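FERM, RhoGEF and pleckstrin domain protein 2 (Danio rerio, PDB 6D21) probably acts, through its full-length form, as a guanine nucleotide exchange factor activating RAC1, with this FERM-domain fragment belonging to its membrane-targeting part. Local coordinates at residues R7-D12 with N74-L79. Numbering follows the deposited sequence.
Sequences RVQGLD and NTLFRL
In the ubiquitin-like N-terminal lobe of the FERM domain, the first strand, 3-9, and the last, 76-81, run parallel at the middle of a five-stranded mixed sheet, and Val8 beside Phe77 and Gln9 beside Arg78 set their register. The pairing is a worked example of the parallel ladder, in which a residue bonds through both its N-H and its C=O to the two residues flanking its own partner: Phe77 to Arg7 and Gln9, Gln9 to Phe77 and Leu79. Phe77 N donates to Arg7 O, Phe77 O receives Gln9 N at 2.7 Å along an almost straight N-H line (175°), and Leu79 N closes on Gln9 O at 2.9 Å. At Arg7 the strands have drawn apart, and a water accepts from Arg7 N; its short approach to Thr75 O is doubtful.

On one face Val8 CG2 lies 3.8 Å from Phe77 CB. The Phe77 ring, with CG anti to its carbonyl carbon (chi1 -63°), brings its edge to Arg7 O and packs beyond the pair on Leu59 and Val69. Leu79 packs on Phe45 and Ile37; its CD2 meets Leu11 CD1 at 4.2 Å, the two side chains crossing at about a right angle, while Leu11 also rests on helix 94-110.

The other face is more polar. Leu76 CD1 touches the aliphatic Arg7 CD at 3.6 Å and approaches Gln9 CB, whereas Arg78 CB lies 4.1 Å from Gln9 CB and its chain then extends away, to a salt bridge with Glu48 and a cation-pi contact with Trp56. Arg7 NH1 is hydrogen-bonded to Gln15 OE1.

Backbone bonds thus fix the register and apolar side chains line the buried face, while both arginines find polar partners on other strands, Glu48 probably balancing the charge of Arg78.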
# COMPACT_ATOMS: atom_id res chain seq x y z
N ARG A 7 -6.52 3.63 19.11
CA ARG A 7 -7.49 2.99 18.25
C ARG A 7 -6.83 2.64 16.92
O ARG A 7 -6.29 3.52 16.23
CB ARG A 7 -8.68 3.92 18.03
CG ARG A 7 -9.77 3.38 17.13
CD ARG A 7 -10.45 4.51 16.36
NE ARG A 7 -10.89 5.63 17.19
CZ ARG A 7 -12.15 5.87 17.53
NH1 ARG A 7 -13.13 5.07 17.12
NH2 ARG A 7 -12.43 6.92 18.27
N VAL A 8 -6.86 1.37 16.56
CA VAL A 8 -6.24 0.97 15.30
C VAL A 8 -7.23 0.24 14.41
O VAL A 8 -7.83 -0.76 14.81
CB VAL A 8 -5.02 0.07 15.53
CG1 VAL A 8 -4.49 -0.44 14.19
CG2 VAL A 8 -3.94 0.84 16.29
N GLN A 9 -7.38 0.74 13.20
CA GLN A 9 -8.23 0.09 12.21
C GLN A 9 -7.48 -1.00 11.46
O GLN A 9 -6.40 -0.74 10.90
CB GLN A 9 -8.76 1.13 11.23
CG GLN A 9 -9.55 0.52 10.09
CD GLN A 9 -10.27 1.57 9.28
OE1 GLN A 9 -11.23 2.19 9.75
NE2 GLN A 9 -9.78 1.81 8.06
N GLY A 10 -8.04 -2.21 11.43
CA GLY A 10 -7.40 -3.31 10.72
C GLY A 10 -7.60 -3.19 9.22
O GLY A 10 -8.32 -2.31 8.75
N LEU A 11 -6.97 -4.08 8.45
CA LEU A 11 -7.17 -4.08 7.01
C LEU A 11 -8.60 -4.53 6.68
O LEU A 11 -9.12 -4.23 5.60
CB LEU A 11 -6.13 -4.96 6.33
CG LEU A 11 -4.93 -4.15 5.84
CD1 LEU A 11 -3.70 -5.04 5.54
CD2 LEU A 11 -5.34 -3.36 4.60
N ASP A 12 -9.23 -5.23 7.61
CA ASP A 12 -10.61 -5.66 7.43
C ASP A 12 -11.58 -4.57 7.88
O ASP A 12 -12.79 -4.82 8.02
CB ASP A 12 -10.88 -6.96 8.21
CG ASP A 12 -10.37 -6.90 9.64
OD1 ASP A 12 -10.29 -5.78 10.21
OD2 ASP A 12 -10.06 -7.97 10.21
N ASN A 74 -7.37 10.47 20.24
CA ASN A 74 -8.36 10.82 19.21
C ASN A 74 -7.91 10.56 17.77
O ASN A 74 -8.64 10.84 16.82
CB ASN A 74 -8.74 12.29 19.35
CG ASN A 74 -9.43 12.58 20.67
OD1 ASN A 74 -10.05 11.69 21.25
ND2 ASN A 74 -9.33 13.82 21.14
N THR A 75 -6.73 9.99 17.61
CA THR A 75 -6.17 9.78 16.27
C THR A 75 -6.44 8.37 15.74
O THR A 75 -6.30 7.38 16.45
CB THR A 75 -4.66 10.04 16.28
OG1 THR A 75 -4.42 11.36 16.80
CG2 THR A 75 -4.08 9.94 14.87
N LEU A 76 -6.83 8.29 14.48
CA LEU A 76 -7.04 7.01 13.84
C LEU A 76 -5.73 6.48 13.28
O LEU A 76 -5.03 7.19 12.54
CB LEU A 76 -8.09 7.11 12.73
CG LEU A 76 -8.43 5.77 12.05
CD1 LEU A 76 -8.90 4.75 13.08
CD2 LEU A 76 -9.46 5.98 10.96
N PHE A 77 -5.39 5.26 13.67
CA PHE A 77 -4.28 4.50 13.07
C PHE A 77 -4.87 3.39 12.25
O PHE A 77 -5.98 2.92 12.54
CB PHE A 77 -3.35 3.89 14.12
CG PHE A 77 -2.64 4.89 14.97
CD1 PHE A 77 -3.34 5.61 15.94
CD2 PHE A 77 -1.28 5.09 14.84
CE1 PHE A 77 -2.69 6.54 16.74
CE2 PHE A 77 -0.63 6.01 15.64
CZ PHE A 77 -1.34 6.73 16.59
N ARG A 78 -4.13 2.93 11.24
CA ARG A 78 -4.59 1.79 10.48
C ARG A 78 -3.41 0.90 10.04
O ARG A 78 -2.30 1.38 9.79
CB ARG A 78 -5.39 2.22 9.25
CG ARG A 78 -4.55 2.79 8.13
CD ARG A 78 -5.44 3.25 6.95
NE ARG A 78 -4.60 3.79 5.88
CZ ARG A 78 -5.07 4.33 4.77
NH1 ARG A 78 -4.21 4.79 3.86
NH2 ARG A 78 -6.37 4.40 4.56
N LEU A 79 -3.69 -0.39 9.98
CA LEU A 79 -2.73 -1.35 9.44
C LEU A 79 -2.63 -1.18 7.92
O LEU A 79 -3.65 -1.04 7.26
CB LEU A 79 -3.17 -2.77 9.80
CG LEU A 79 -2.22 -3.90 9.36
CD1 LEU A 79 -0.88 -3.78 10.12
CD2 LEU A 79 -2.91 -5.19 9.64
O HOH W 1 -6.15 6.61 18.81